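FAD:protein FMN transferase (Pseudomonas stutzeri ATCC 14405 = CCUG 16156, PDB 5MGY) probably transfers FMN from FAD to a threonine side chain of target proteins with the help of magnesium, and matures NosR for nitrous oxide reduction. Local coordinates at residues Gly47-Gln52 / Pro77-Glu82; Ser54-Asp59 / Phe111-Arg116; Thr101-Leu106 / Gln152-Ser157; Ser242-Pro247 / Ala276-Gly281. All blocks are in the same frame, centred on the assembly; numbering follows the deposited sequence.

Contact 1 of 4, residues Gly47-Gln52 / Pro77-Glu82. Unlike the reference sequence in segment 47-52: Gln48 (reference Glu).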
loop_
_atom_site.group_PDB
_atom_site.type_symbol
_atom_site.label_atom_id
_atom_site.label_comp_id
_atom_site.label_asym_id
_atom_site.label_seq_id
_atom_site.Cartn_x
_atom_site.Cartn_y
_atom_site.Cartn_z
ATOM N N GLY A 47 -3.626 -13.645 -9.358
ATOM C CA GLY A 47 -3.012 -13.958 -10.629
ATOM C C GLY A 47 -3.203 -12.831 -11.592
ATOM O O GLY A 47 -2.280 -12.552 -12.324
ATOM N N GLN A 48 -4.387 -12.228 -11.623
ATOM C CA GLN A 48 -4.603 -11.146 -12.525
ATOM C C GLN A 48 -3.686 -9.978 -12.143
ATOM O O GLN A 48 -3.164 -9.288 -13.018
ATOM C CB GLN A 48 -6.001 -10.632 -12.460
ATOM C CG GLN A 48 -7.047 -11.457 -13.116
ATOM C CD GLN A 48 -8.411 -10.875 -12.814
ATOM O OE1 GLN A 48 -9.270 -11.522 -12.173
ATOM N NE2 GLN A 48 -8.611 -9.602 -13.230
ATOM N N LEU A 49 -3.521 -9.726 -10.847
ATOM C CA LEU A 49 -2.731 -8.581 -10.439
ATOM C C LEU A 49 -1.314 -8.775 -10.864
ATOM O O LEU A 49 -0.696 -7.847 -11.361
ATOM C CB LEU A 49 -2.790 -8.327 -8.942
ATOM C CG LEU A 49 -4.122 -7.797 -8.439
ATOM C CD1 LEU A 49 -4.247 -7.938 -6.940
ATOM C CD2 LEU A 49 -4.282 -6.360 -8.732
ATOM N N ASP A 50 -0.811 -9.983 -10.700
ATOM C CA ASP A 50 0.558 -10.265 -11.043
ATOM C C ASP A 50 0.780 -10.142 -12.569
ATOM O O ASP A 50 1.773 -9.642 -13.022
ATOM C CB ASP A 50 0.862 -11.652 -10.587
ATOM C CG ASP A 50 2.332 -11.874 -10.278
ATOM O OD1 ASP A 50 2.661 -12.344 -9.260
ATOM O OD2 ASP A 50 3.262 -11.705 -11.005
ATOM N N LYS A 51 -0.166 -10.598 -13.349
ATOM C CA LYS A 51 -0.025 -10.603 -14.791
ATOM C C LYS A 51 -0.119 -9.189 -15.321
ATOM O O LYS A 51 0.583 -8.885 -16.238
ATOM C CB LYS A 51 -1.118 -11.502 -15.432
ATOM C CG LYS A 51 -0.800 -11.990 -16.815
ATOM C CD LYS A 51 -1.264 -11.044 -17.901
ATOM C CE LYS A 51 -0.554 -11.380 -19.210
ATOM N NZ LYS A 51 -0.558 -10.216 -20.136
ATOM N N GLN A 52 -1.026 -8.376 -14.774
ATOM C CA GLN A 52 -1.270 -7.011 -15.246
ATOM C C GLN A 52 -0.183 -6.040 -14.691
ATOM O O GLN A 52 0.385 -5.271 -15.453
ATOM C CB GLN A 52 -2.730 -6.528 -14.930
ATOM C CG GLN A 52 -3.863 -7.318 -15.604
ATOM C CD GLN A 52 -5.238 -6.649 -15.527
ATOM O OE1 GLN A 52 -5.390 -5.473 -15.750
ATOM N NE2 GLN A 52 -6.242 -7.407 -15.243
ATOM N N PRO A 77 -5.096 -2.786 -19.893
ATOM C CA PRO A 77 -6.301 -3.278 -19.256
ATOM C C PRO A 77 -6.927 -2.351 -18.182
ATOM O O PRO A 77 -6.335 -1.334 -17.777
ATOM C CB PRO A 77 -5.854 -4.601 -18.661
ATOM C CG PRO A 77 -4.398 -4.735 -18.853
ATOM C CD PRO A 77 -3.884 -3.477 -19.439
ATOM N N ASP A 78 -8.140 -2.710 -17.757
ATOM C CA ASP A 78 -8.925 -1.947 -16.764
ATOM C C ASP A 78 -8.186 -1.635 -15.466
ATOM O O ASP A 78 -8.142 -0.476 -15.074
ATOM C CB ASP A 78 -10.244 -2.698 -16.475
ATOM C CG ASP A 78 -11.282 -2.578 -17.644
ATOM O OD1 ASP A 78 -11.116 -1.766 -18.617
ATOM O OD2 ASP A 78 -12.293 -3.310 -17.560
ATOM N N MET A 79 -7.603 -2.670 -14.845
ATOM C CA MET A 79 -6.849 -2.522 -13.608
ATOM C C MET A 79 -5.838 -1.419 -13.680
ATOM O O MET A 79 -5.724 -0.634 -12.726
ATOM C CB MET A 79 -6.047 -3.754 -13.244
ATOM C CG MET A 79 -6.816 -4.740 -12.442
ATOM S SD MET A 79 -5.707 -6.079 -11.973
ATOM C CE MET A 79 -6.994 -7.293 -11.518
ATOM N N VAL A 80 -5.041 -1.416 -14.755
ATOM C CA VAL A 80 -3.886 -0.539 -14.833
ATOM C C VAL A 80 -4.401 0.889 -14.896
ATOM O O VAL A 80 -3.849 1.776 -14.247
ATOM C CB VAL A 80 -3.013 -0.866 -16.030
ATOM C CG1 VAL A 80 -1.964 0.216 -16.233
ATOM C CG2 VAL A 80 -2.354 -2.193 -15.846
ATOM N N ARG A 81 -5.472 1.081 -15.649
ATOM C CA ARG A 81 -6.088 2.386 -15.806
ATOM C C ARG A 81 -6.842 2.796 -14.574
ATOM O O ARG A 81 -6.801 3.954 -14.216
ATOM C CB ARG A 81 -6.977 2.450 -17.052
ATOM C CG ARG A 81 -6.124 2.723 -18.274
ATOM C CD ARG A 81 -6.813 2.640 -19.633
ATOM N NE ARG A 81 -7.387 1.314 -19.906
ATOM C CZ ARG A 81 -8.654 0.964 -19.650
ATOM N NH1 ARG A 81 -9.512 1.843 -19.089
ATOM N NH2 ARG A 81 -9.061 -0.278 -19.940
ATOM N N GLU A 82 -7.519 1.863 -13.911
ATOM C CA GLU A 82 -8.110 2.168 -12.625
ATOM C C GLU A 82 -6.993 2.679 -11.650
ATOM O O GLU A 82 -7.137 3.706 -11.011
ATOM C CB GLU A 82 -8.883 0.945 -12.046
ATOM C CG GLU A 82 -9.917 1.307 -10.955
ATOM C CD GLU A 82 -10.436 0.137 -10.119
ATOM O OE1 GLU A 82 -10.925 0.358 -8.953
ATOM O OE2 GLU A 82 -10.367 -0.996 -10.647
#

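Contact 2 of 4, residues Ser54-Asp59 / Phe111-Arg116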
loop_
_atom_site.group_PDB
_atom_site.type_symbol
_atom_site.label_atom_id
_atom_site.label_comp_id
_atom_site.label_asym_id
_atom_site.label_seq_id
_atom_site.Cartn_x
_atom_site.Cartn_y
_atom_site.Cartn_z
ATOM N N SER A 54 2.729 -6.529 -12.054
ATOM C CA SER A 54 4.094 -6.786 -11.586
ATOM C C SER A 54 5.181 -6.432 -12.588
ATOM O O SER A 54 5.214 -6.917 -13.694
ATOM C CB SER A 54 4.294 -8.235 -11.268
ATOM O OG SER A 54 5.586 -8.415 -10.760
ATOM N N THR A 55 6.088 -5.599 -12.133
ATOM C CA THR A 55 7.357 -5.346 -12.774
ATOM C C THR A 55 8.380 -6.470 -12.594
ATOM O O THR A 55 9.426 -6.389 -13.170
ATOM C CB THR A 55 8.003 -3.994 -12.283
ATOM O OG1 THR A 55 8.090 -3.960 -10.867
ATOM C CG2 THR A 55 7.173 -2.819 -12.691
ATOM N N TYR A 56 8.094 -7.498 -11.803
ATOM C CA TYR A 56 8.983 -8.649 -11.647
ATOM C C TYR A 56 8.714 -9.784 -12.582
ATOM O O TYR A 56 9.367 -10.806 -12.463
ATOM C CB TYR A 56 8.922 -9.160 -10.238
ATOM C CG TYR A 56 9.581 -8.186 -9.281
ATOM C CD1 TYR A 56 10.847 -8.422 -8.763
ATOM C CD2 TYR A 56 8.937 -6.990 -8.888
ATOM C CE1 TYR A 56 11.433 -7.495 -7.878
ATOM C CE2 TYR A 56 9.515 -6.069 -8.007
ATOM C CZ TYR A 56 10.759 -6.313 -7.510
ATOM O OH TYR A 56 11.339 -5.379 -6.683
ATOM N N ARG A 57 7.780 -9.638 -13.522
ATOM C CA ARG A 57 7.763 -10.569 -14.636
ATOM C C ARG A 57 7.644 -9.876 -15.945
ATOM O O ARG A 57 6.906 -8.905 -16.031
ATOM C CB ARG A 57 6.637 -11.555 -14.492
ATOM C CG ARG A 57 5.290 -10.960 -14.226
ATOM C CD ARG A 57 4.347 -12.102 -13.914
ATOM N NE ARG A 57 3.758 -12.708 -15.098
ATOM C CZ ARG A 57 2.707 -13.518 -15.075
ATOM N NH1 ARG A 57 2.147 -13.834 -13.922
ATOM N NH2 ARG A 57 2.205 -13.990 -16.209
ATOM N N SER A 58 8.313 -10.435 -16.951
ATOM C CA SER A 58 8.507 -9.764 -18.223
ATOM C C SER A 58 7.275 -9.739 -19.121
ATOM O O SER A 58 7.151 -8.840 -20.001
ATOM C CB SER A 58 9.671 -10.405 -18.954
ATOM O OG SER A 58 9.608 -11.807 -18.794
ATOM N N ASP A 59 6.340 -10.672 -18.881
ATOM C CA ASP A 59 5.132 -10.736 -19.719
ATOM C C ASP A 59 3.994 -9.970 -19.150
ATOM O O ASP A 59 2.874 -10.156 -19.571
ATOM C CB ASP A 59 4.716 -12.169 -20.029
ATOM C CG ASP A 59 4.245 -12.911 -18.816
ATOM O OD1 ASP A 59 3.364 -13.800 -18.984
ATOM O OD2 ASP A 59 4.752 -12.605 -17.710
ATOM N N PHE A 111 17.083 -0.690 -5.855
ATOM C CA PHE A 111 15.939 -1.151 -5.059
ATOM C C PHE A 111 14.860 -1.843 -5.893
ATOM O O PHE A 111 13.832 -2.227 -5.334
ATOM C CB PHE A 111 15.319 0.027 -4.282
ATOM C CG PHE A 111 16.336 0.906 -3.552
ATOM C CD1 PHE A 111 17.462 0.373 -2.891
ATOM C CD2 PHE A 111 16.143 2.260 -3.483
ATOM C CE1 PHE A 111 18.363 1.203 -2.209
ATOM C CE2 PHE A 111 17.037 3.086 -2.803
ATOM C CZ PHE A 111 18.142 2.569 -2.166
ATOM N N GLY A 112 15.086 -2.009 -7.195
ATOM C CA GLY A 112 14.031 -2.416 -8.115
ATOM C C GLY A 112 14.175 -3.859 -8.562
ATOM O O GLY A 112 15.004 -4.597 -8.039
ATOM N N PRO A 113 13.338 -4.293 -9.534
ATOM C CA PRO A 113 13.419 -5.675 -10.134
ATOM C C PRO A 113 14.633 -6.015 -10.993
ATOM O O PRO A 113 14.988 -7.183 -11.094
ATOM C CB PRO A 113 12.136 -5.775 -10.976
ATOM C CG PRO A 113 11.705 -4.341 -11.205
ATOM C CD PRO A 113 12.140 -3.560 -10.004
ATOM N N GLN A 114 15.234 -5.000 -11.603
ATOM C CA GLN A 114 16.440 -5.148 -12.446
ATOM C C GLN A 114 17.576 -4.445 -11.722
ATOM O O GLN A 114 18.328 -3.655 -12.287
ATOM C CB GLN A 114 16.234 -4.496 -13.821
ATOM C CG GLN A 114 15.622 -5.399 -14.872
ATOM C CD GLN A 114 14.115 -5.627 -14.652
ATOM O OE1 GLN A 114 13.262 -4.800 -14.970
ATOM N NE2 GLN A 114 13.797 -6.742 -14.094
ATOM N N GLY A 115 17.634 -4.646 -10.428
ATOM C CA GLY A 115 18.638 -3.986 -9.654
ATOM C C GLY A 115 19.469 -4.996 -8.906
ATOM O O GLY A 115 18.987 -5.826 -8.145
ATOM N N ARG A 116 20.759 -4.907 -9.127
ATOM C CA ARG A 116 21.733 -5.613 -8.350
ATOM C C ARG A 116 21.761 -5.079 -6.925
ATOM O O ARG A 116 21.958 -5.850 -6.006
ATOM C CB ARG A 116 23.080 -5.478 -9.043
ATOM C CG ARG A 116 23.458 -4.052 -9.285
ATOM C CD ARG A 116 24.481 -3.830 -10.448
ATOM N NE ARG A 116 25.870 -4.210 -10.208
ATOM C CZ ARG A 116 26.743 -3.625 -9.350
ATOM N NH1 ARG A 116 27.964 -4.099 -9.289
ATOM N NH2 ARG A 116 26.423 -2.634 -8.482
#

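Contact 3 of 4, residues Thr101-Leu106 / Gln152-Ser157. With MG (magnesium ion), chain I.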
loop_
_atom_site.group_PDB
_atom_site.type_symbol
_atom_site.label_atom_id
_atom_site.label_comp_id
_atom_site.label_asym_id
_atom_site.label_seq_id
_atom_site.Cartn_x
_atom_site.Cartn_y
_atom_site.Cartn_z
ATOM N N THR A 101 5.818 6.732 -10.849
ATOM C CA THR A 101 6.745 6.790 -11.930
ATOM C C THR A 101 8.165 6.775 -11.455
ATOM O O THR A 101 9.050 7.314 -12.114
ATOM C CB THR A 101 6.507 8.037 -12.820
ATOM O OG1 THR A 101 6.956 9.238 -12.215
ATOM C CG2 THR A 101 5.081 8.204 -13.099
ATOM N N LEU A 102 8.430 6.096 -10.359
ATOM C CA LEU A 102 9.794 6.116 -9.825
ATOM C C LEU A 102 10.659 4.964 -10.281
ATOM O O LEU A 102 11.825 4.895 -9.897
ATOM C CB LEU A 102 9.748 6.160 -8.294
ATOM C CG LEU A 102 9.570 7.534 -7.637
ATOM C CD1 LEU A 102 8.898 8.597 -8.499
ATOM C CD2 LEU A 102 8.775 7.327 -6.359
ATOM N N GLU A 103 10.129 4.078 -11.111
ATOM C CA GLU A 103 10.882 2.860 -11.427
ATOM C C GLU A 103 12.318 3.096 -11.923
ATOM O O GLU A 103 13.196 2.336 -11.551
ATOM C CB GLU A 103 10.088 1.950 -12.392
ATOM C CG GLU A 103 10.755 0.629 -12.784
ATOM C CD GLU A 103 10.261 -0.643 -12.088
ATOM O OE1 GLU A 103 9.859 -0.701 -10.891
ATOM O OE2 GLU A 103 10.363 -1.662 -12.786
ATOM N N PRO A 104 12.554 4.152 -12.732
ATOM C CA PRO A 104 13.922 4.456 -13.132
ATOM C C PRO A 104 14.800 4.908 -11.997
ATOM O O PRO A 104 15.990 4.635 -12.039
ATOM C CB PRO A 104 13.759 5.582 -14.142
ATOM C CG PRO A 104 12.341 5.445 -14.639
ATOM C CD PRO A 104 11.588 5.040 -13.404
ATOM N N LEU A 105 14.263 5.578 -10.988
ATOM C CA LEU A 105 15.109 5.950 -9.863
ATOM C C LEU A 105 15.276 4.742 -8.965
ATOM O O LEU A 105 16.329 4.564 -8.349
ATOM C CB LEU A 105 14.536 7.117 -9.081
ATOM C CG LEU A 105 14.480 8.442 -9.800
ATOM C CD1 LEU A 105 13.515 9.359 -9.068
ATOM C CD2 LEU A 105 15.853 9.047 -9.850
ATOM N N LEU A 106 14.255 3.902 -8.885
ATOM C CA LEU A 106 14.401 2.648 -8.124
ATOM C C LEU A 106 15.497 1.747 -8.747
ATOM O O LEU A 106 16.440 1.364 -8.056
ATOM C CB LEU A 106 13.062 1.854 -7.982
ATOM C CG LEU A 106 11.873 2.389 -7.163
ATOM C CD1 LEU A 106 10.634 1.491 -7.363
ATOM C CD2 LEU A 106 12.244 2.570 -5.690
ATOM N N GLN A 152 8.543 4.668 -16.618
ATOM C CA GLN A 152 8.390 3.320 -16.133
ATOM C C GLN A 152 7.547 3.336 -14.850
ATOM O O GLN A 152 7.895 4.001 -13.868
ATOM C CB GLN A 152 9.749 2.716 -15.971
ATOM C CG GLN A 152 10.519 2.807 -17.262
ATOM C CD GLN A 152 11.680 1.828 -17.267
ATOM O OE1 GLN A 152 12.672 2.005 -16.543
ATOM N NE2 GLN A 152 11.549 0.761 -18.062
ATOM N N LEU A 153 6.422 2.630 -14.913
ATOM C CA LEU A 153 5.496 2.547 -13.824
ATOM C C LEU A 153 5.822 1.460 -12.851
ATOM O O LEU A 153 6.501 0.495 -13.181
ATOM C CB LEU A 153 4.104 2.338 -14.364
ATOM C CG LEU A 153 3.634 3.432 -15.348
ATOM C CD1 LEU A 153 2.157 3.276 -15.688
ATOM C CD2 LEU A 153 3.920 4.810 -14.818
ATOM N N ASP A 154 5.385 1.676 -11.617
ATOM C CA ASP A 154 5.492 0.708 -10.504
ATOM C C ASP A 154 4.273 0.926 -9.584
ATOM O O ASP A 154 4.016 2.033 -9.112
ATOM C CB ASP A 154 6.791 0.885 -9.692
ATOM C CG ASP A 154 7.038 -0.262 -8.698
ATOM O OD1 ASP A 154 8.163 -0.853 -8.622
ATOM O OD2 ASP A 154 6.082 -0.606 -8.006
ATOM N N PHE A 155 3.556 -0.143 -9.306
ATOM C CA PHE A 155 2.301 -0.029 -8.651
ATOM C C PHE A 155 2.364 -0.487 -7.202
ATOM O O PHE A 155 1.326 -0.565 -6.535
ATOM C CB PHE A 155 1.234 -0.839 -9.464
ATOM C CG PHE A 155 0.775 -0.127 -10.712
ATOM C CD1 PHE A 155 -0.065 0.991 -10.638
ATOM C CD2 PHE A 155 1.209 -0.553 -11.941
ATOM C CE1 PHE A 155 -0.433 1.666 -11.782
ATOM C CE2 PHE A 155 0.840 0.110 -13.089
ATOM C CZ PHE A 155 0.023 1.232 -13.017
ATOM N N ASN A 156 3.566 -0.765 -6.700
ATOM C CA ASN A 156 3.743 -1.473 -5.416
ATOM C C ASN A 156 3.229 -0.662 -4.261
ATOM O O ASN A 156 2.762 -1.216 -3.317
ATOM C CB ASN A 156 5.203 -1.901 -5.146
ATOM C CG ASN A 156 5.486 -3.385 -5.424
ATOM O OD1 ASN A 156 4.643 -4.257 -5.273
ATOM N ND2 ASN A 156 6.708 -3.665 -5.754
ATOM N N SER A 157 3.229 0.649 -4.354
ATOM C CA SER A 157 2.810 1.483 -3.236
ATOM C C SER A 157 1.307 1.359 -2.953
ATOM O O SER A 157 0.890 1.563 -1.779
ATOM C CB SER A 157 3.231 2.941 -3.468
ATOM O OG SER A 157 2.592 3.445 -4.600
HETATM MG MG MG I . 2.254 1.113 0.082
#

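Contact 4 of 4, residues Ser242-Pro247 / Ala276-Gly281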
loop_
_atom_site.group_PDB
_atom_site.type_symbol
_atom_site.label_atom_id
_atom_site.label_comp_id
_atom_site.label_asym_id
_atom_site.label_seq_id
_atom_site.Cartn_x
_atom_site.Cartn_y
_atom_site.Cartn_z
ATOM N N SER A 242 17.210 3.740 3.808
ATOM C CA SER A 242 15.904 3.196 3.458
ATOM C C SER A 242 15.754 3.071 1.948
ATOM O O SER A 242 16.505 3.650 1.171
ATOM C CB SER A 242 14.770 4.045 4.026
ATOM O OG SER A 242 14.395 5.094 3.157
ATOM N N HIS A 243 14.749 2.309 1.553
ATOM C CA HIS A 243 14.398 2.116 0.154
ATOM C C HIS A 243 13.326 3.133 -0.310
ATOM O O HIS A 243 12.811 3.034 -1.418
ATOM C CB HIS A 243 13.968 0.641 -0.094
ATOM C CG HIS A 243 15.120 -0.324 -0.198
ATOM N ND1 HIS A 243 15.005 -1.577 -0.778
ATOM C CD2 HIS A 243 16.419 -0.212 0.183
ATOM C CE1 HIS A 243 16.175 -2.197 -0.748
ATOM N NE2 HIS A 243 17.053 -1.391 -0.171
ATOM N N THR A 244 12.989 4.118 0.508
ATOM C CA THR A 244 11.995 5.095 0.101
ATOM C C THR A 244 12.681 6.346 -0.476
ATOM O O THR A 244 13.588 6.921 0.120
ATOM C CB THR A 244 11.068 5.455 1.268
ATOM O OG1 THR A 244 10.662 4.259 1.932
ATOM C CG2 THR A 244 9.806 6.169 0.756
ATOM N N LEU A 245 12.220 6.766 -1.650
ATOM C CA LEU A 245 12.806 7.901 -2.386
ATOM C C LEU A 245 11.897 9.099 -2.378
ATOM O O LEU A 245 10.699 8.920 -2.524
ATOM C CB LEU A 245 13.000 7.485 -3.848
ATOM C CG LEU A 245 13.946 6.303 -4.059
ATOM C CD1 LEU A 245 13.743 5.726 -5.438
ATOM C CD2 LEU A 245 15.378 6.770 -3.865
ATOM N N ASP A 246 12.447 10.307 -2.242
ATOM C CA ASP A 246 11.654 11.495 -2.519
ATOM C C ASP A 246 11.484 11.626 -4.046
ATOM O O ASP A 246 12.480 11.632 -4.782
ATOM C CB ASP A 246 12.268 12.753 -1.945
ATOM C CG ASP A 246 11.295 13.918 -1.965
ATOM O OD1 ASP A 246 10.845 14.336 -0.864
ATOM O OD2 ASP A 246 10.947 14.394 -3.061
ATOM N N PRO A 247 10.230 11.704 -4.524
ATOM C CA PRO A 247 9.965 11.934 -5.951
ATOM C C PRO A 247 10.577 13.204 -6.453
ATOM O O PRO A 247 11.098 13.200 -7.553
ATOM C CB PRO A 247 8.430 12.070 -6.041
ATOM C CG PRO A 247 7.890 11.714 -4.708
ATOM C CD PRO A 247 9.021 11.238 -3.828
ATOM N N ALA A 276 2.813 7.890 1.075
ATOM C CA ALA A 276 3.015 9.320 0.883
ATOM C C ALA A 276 3.507 9.978 2.165
ATOM O O ALA A 276 4.383 10.879 2.143
ATOM C CB ALA A 276 1.705 9.978 0.486
ATOM N N LEU A 277 2.910 9.541 3.274
ATOM C CA LEU A 277 3.253 10.043 4.594
ATOM C C LEU A 277 4.669 9.655 4.944
ATOM O O LEU A 277 5.383 10.470 5.491
ATOM C CB LEU A 277 2.261 9.548 5.663
ATOM C CG LEU A 277 0.902 10.175 5.490
ATOM C CD1 LEU A 277 -0.011 9.787 6.634
ATOM C CD2 LEU A 277 1.000 11.709 5.368
ATOM N N MET A 278 5.090 8.449 4.591
ATOM C CA MET A 278 6.455 8.005 4.846
ATOM C C MET A 278 7.458 8.730 3.929
ATOM O O MET A 278 8.638 8.857 4.281
ATOM C CB MET A 278 6.564 6.498 4.658
ATOM C CG MET A 278 7.981 5.937 4.624
ATOM S SD MET A 278 8.936 6.146 6.133
ATOM C CE MET A 278 8.236 4.876 7.153
ATOM N N VAL A 279 7.019 9.151 2.746
ATOM C CA VAL A 279 7.868 9.969 1.943
ATOM C C VAL A 279 8.038 11.256 2.713
ATOM O O VAL A 279 9.146 11.676 2.935
ATOM C CB VAL A 279 7.291 10.215 0.523
ATOM C CG1 VAL A 279 8.003 11.372 -0.209
ATOM C CG2 VAL A 279 7.335 8.895 -0.264
ATOM N N LEU A 280 6.935 11.852 3.128
ATOM C CA LEU A 280 6.921 13.252 3.597
ATOM C C LEU A 280 7.720 13.442 4.881
ATOM O O LEU A 280 8.372 14.474 5.071
ATOM C CB LEU A 280 5.461 13.788 3.792
ATOM C CG LEU A 280 4.743 14.256 2.520
ATOM C CD1 LEU A 280 3.283 14.550 2.827
ATOM C CD2 LEU A 280 5.449 15.460 1.898
ATOM N N GLY A 281 7.669 12.419 5.723
ATOM C CA GLY A 281 8.268 12.443 7.042
ATOM C C GLY A 281 7.390 12.917 8.183
ATOM O O GLY A 281 6.272 13.418 7.949
#

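Contact 1 of 4, residues Gly47-Gln52 / Pro77-Glu82
Met79 reaches across from helix 78-93 and lays its thioether against a face of the Gln52 carboxamide, with SD 3.6 Å from Gln52 CD. The two side chains cross at about a right angle. Met79 is extended beyond CG (chi2 -175°), which carries its end past the Gln52 amide to Leu49 and Gln48, about one turn earlier on the same helix. There SD lies 3.6 Å from Leu49 CD2, while the methyl CE lies 3.3 Å from NE2 of Gln48, a residue that differs from the reference sequence. Gln52 slides past Pro77 in the opposite direction, setting OE1 between Pro77 and Met79, 3.1 Å from Pro77 CB and also 3.1 Å from Met79 CB. No hydrogen bond links the two segments, so van der Waals packing carries the contact. Geometrically this is a steep helix-helix crossing: the short axes pass 10.4 Å apart with a signed angle of -75°, and Pro77 occupies the N-cap position of the second helix. Replacing Gln52 by an alanine would take away the amide packed on SD, so that a gap would probably open beside Pro77 and the thioether be less firmly held. Val80 contributes less, its CG2 standing 4.1 Å from Gln52 O. Outside the two segments, Tyr162 of helix 159-173 touches both Leu49 and Met79, while Asp61 of helix 61-67 touches Gln52 and Pro77.

Contact 2 of 4, residues Ser54-Asp59 / Phe111-Arg116
Tyr56 and Pro113 meet with the proline ring roughly parallel to the phenol ring and lying against one of its faces, although the side chains themselves run at about a right angle. Pro113 CB lies over the centre of the aromatic ring, 3.6 Å from the Tyr56 centroid, and its direction is only 9° off the ring normal, which identifies a CH-pi contact. On the same aromatic ring, Tyr56 CE1 is 3.5 Å from Pro113 CA, so the proline overlaps the ring with its backbone carbon as well as its CB. Tyr56 directs CG anti to its carbonyl carbon (chi1 -70°), and this brings a side chain whose first bond runs past the partner segment round over Pro113. Its hydroxyl continues along the 111-116 backbone, with OH 3.7 Å from Gly112 C. Thr55 approaches Pro113 from another direction: its OG1 is 3.7 Å from Pro113 CG, and its carbonyl O is 3.5 Å from Pro113 CB. Both segments are irregular loops of the ApbE fold, one joining helix 35-53 to helix 61-67, the other following helix 103-108. The first opens with an ST turn, in which Ser54 OG accepts from Tyr56 N at 2.9 Å and so ties down the backbone that carries the ring. With an alanine in place of Pro113, the proline ring carbons beside Thr55 would be gone, and the loop would probably gain freedom to shift beneath Tyr56. Beyond the two loops, Glu103 of helix 103-108 touches both Thr55 and Pro113.

Contact 3 of 4, residues Thr101-Leu106 / Gln152-Ser157
Carbon-to-carbon packing forms one part of the contact, where Gln152 lies against Glu103 and Pro104. Gln152 CB is 3.7 Å from Glu103 CB, and Gln152 also lies 3.9 Å from Pro104 CD through that same CB. Further along, Thr101 CG2 meets Leu153 CD2 at 4.0 Å. Among backbone contacts, Thr101 CA donates a CA-H...O contact to Gln152 O at 3.6 Å. The acidic pair is different in kind: Glu103 and Asp154 cross at about a right angle, with carboxylate planes 67° apart, and face each other through OE1 and OD1 as two acceptors, not as a hydrogen bond; their exact separation is uncertain at this resolution. Leu106 CD1 stands 3.6 Å from Asp154 OD1. Asp154 points its other oxygen, OD2, to Asn156 N at 2.8 Å in an Asx turn, three residues before the metal ligand Ser157. The magnesium ion is bound by Ser157 O at 2.4 Å, with Asp271 and Thr275 completing the protein ligands. The 152-157 loop runs from strand 144-147 to helix 159-173; helix 61-67 packs on Leu153, and helix 78-93 on Phe155. Segment 101-106 leads into helix 103-108, whose Leu105 touches helix 123-131.

Contact 4 of 4, residues Ser242-Pro247 / Ala276-Gly281
The magnesium site provides the setting: helix 267-292 carries two of its ligands, Asp271 and Thr275, and one turn beyond Thr275 the same helix offers Val279 to the loop 242-247. The side chain of Met278 is about 8 Å from the magnesium ion, so the contact lies close to the metal site. Val279 uses its two methyls on different partners. CG2 meets Thr244 CG2 at 3.8 Å, the two side chains running obliquely past one another. CG1, placed anti to the Val279 backbone N (chi1 165°), rests against the proline ring, 3.8 Å from Pro247 CD. The carbonyl of Leu245 adds a looser approach, its O 4.1 Å from Val279 CG2, and Asp246 OD1 lies 4.2 Å from Val279 CG1. On the neighbouring position of the helix, Met278 CG stands 4.2 Å from Thr244 OG1, the two side chains crossing at about a right angle. The loop is shaped from within by an ST turn, Ser242 OG accepting from Thr244 N at 3.2 Å, and by Asp246 OD2, which accepts from Ser249 N. With no hydrogen bond or salt bridge between them, loop and helix fit by shape, mainly through methyl and ring carbons with a few oxygens at van der Waals distance; the polar bonds of Ser242 and Asp246 are spent on the loop's own course, and Thr244 is also tied to Ile253 through the backbone.

Contact 2 is a surface contact between two loops, whereas contacts 1, 3 and 4 are partly buried and each involves a helix. Its loops extend elements of the others: 54-59 follows helix 35-53 of contact 1, and 111-116 follows helix 103-108 of contact 3. None has a hydrogen bond across its segments: contact 1 packs a thioether against amides, contact 2 a proline on an aromatic face, contact 3 adds two facing acids, and contact 4 is almost wholly methyl and ring carbons. Contacts 3 and 4 reach the magnesium through different elements, the loop with Ser157 and helix 267-292. Contacts 2 and 3 each touch all the others, Phe111 meeting His243; only contacts 1 and 4 do not touch.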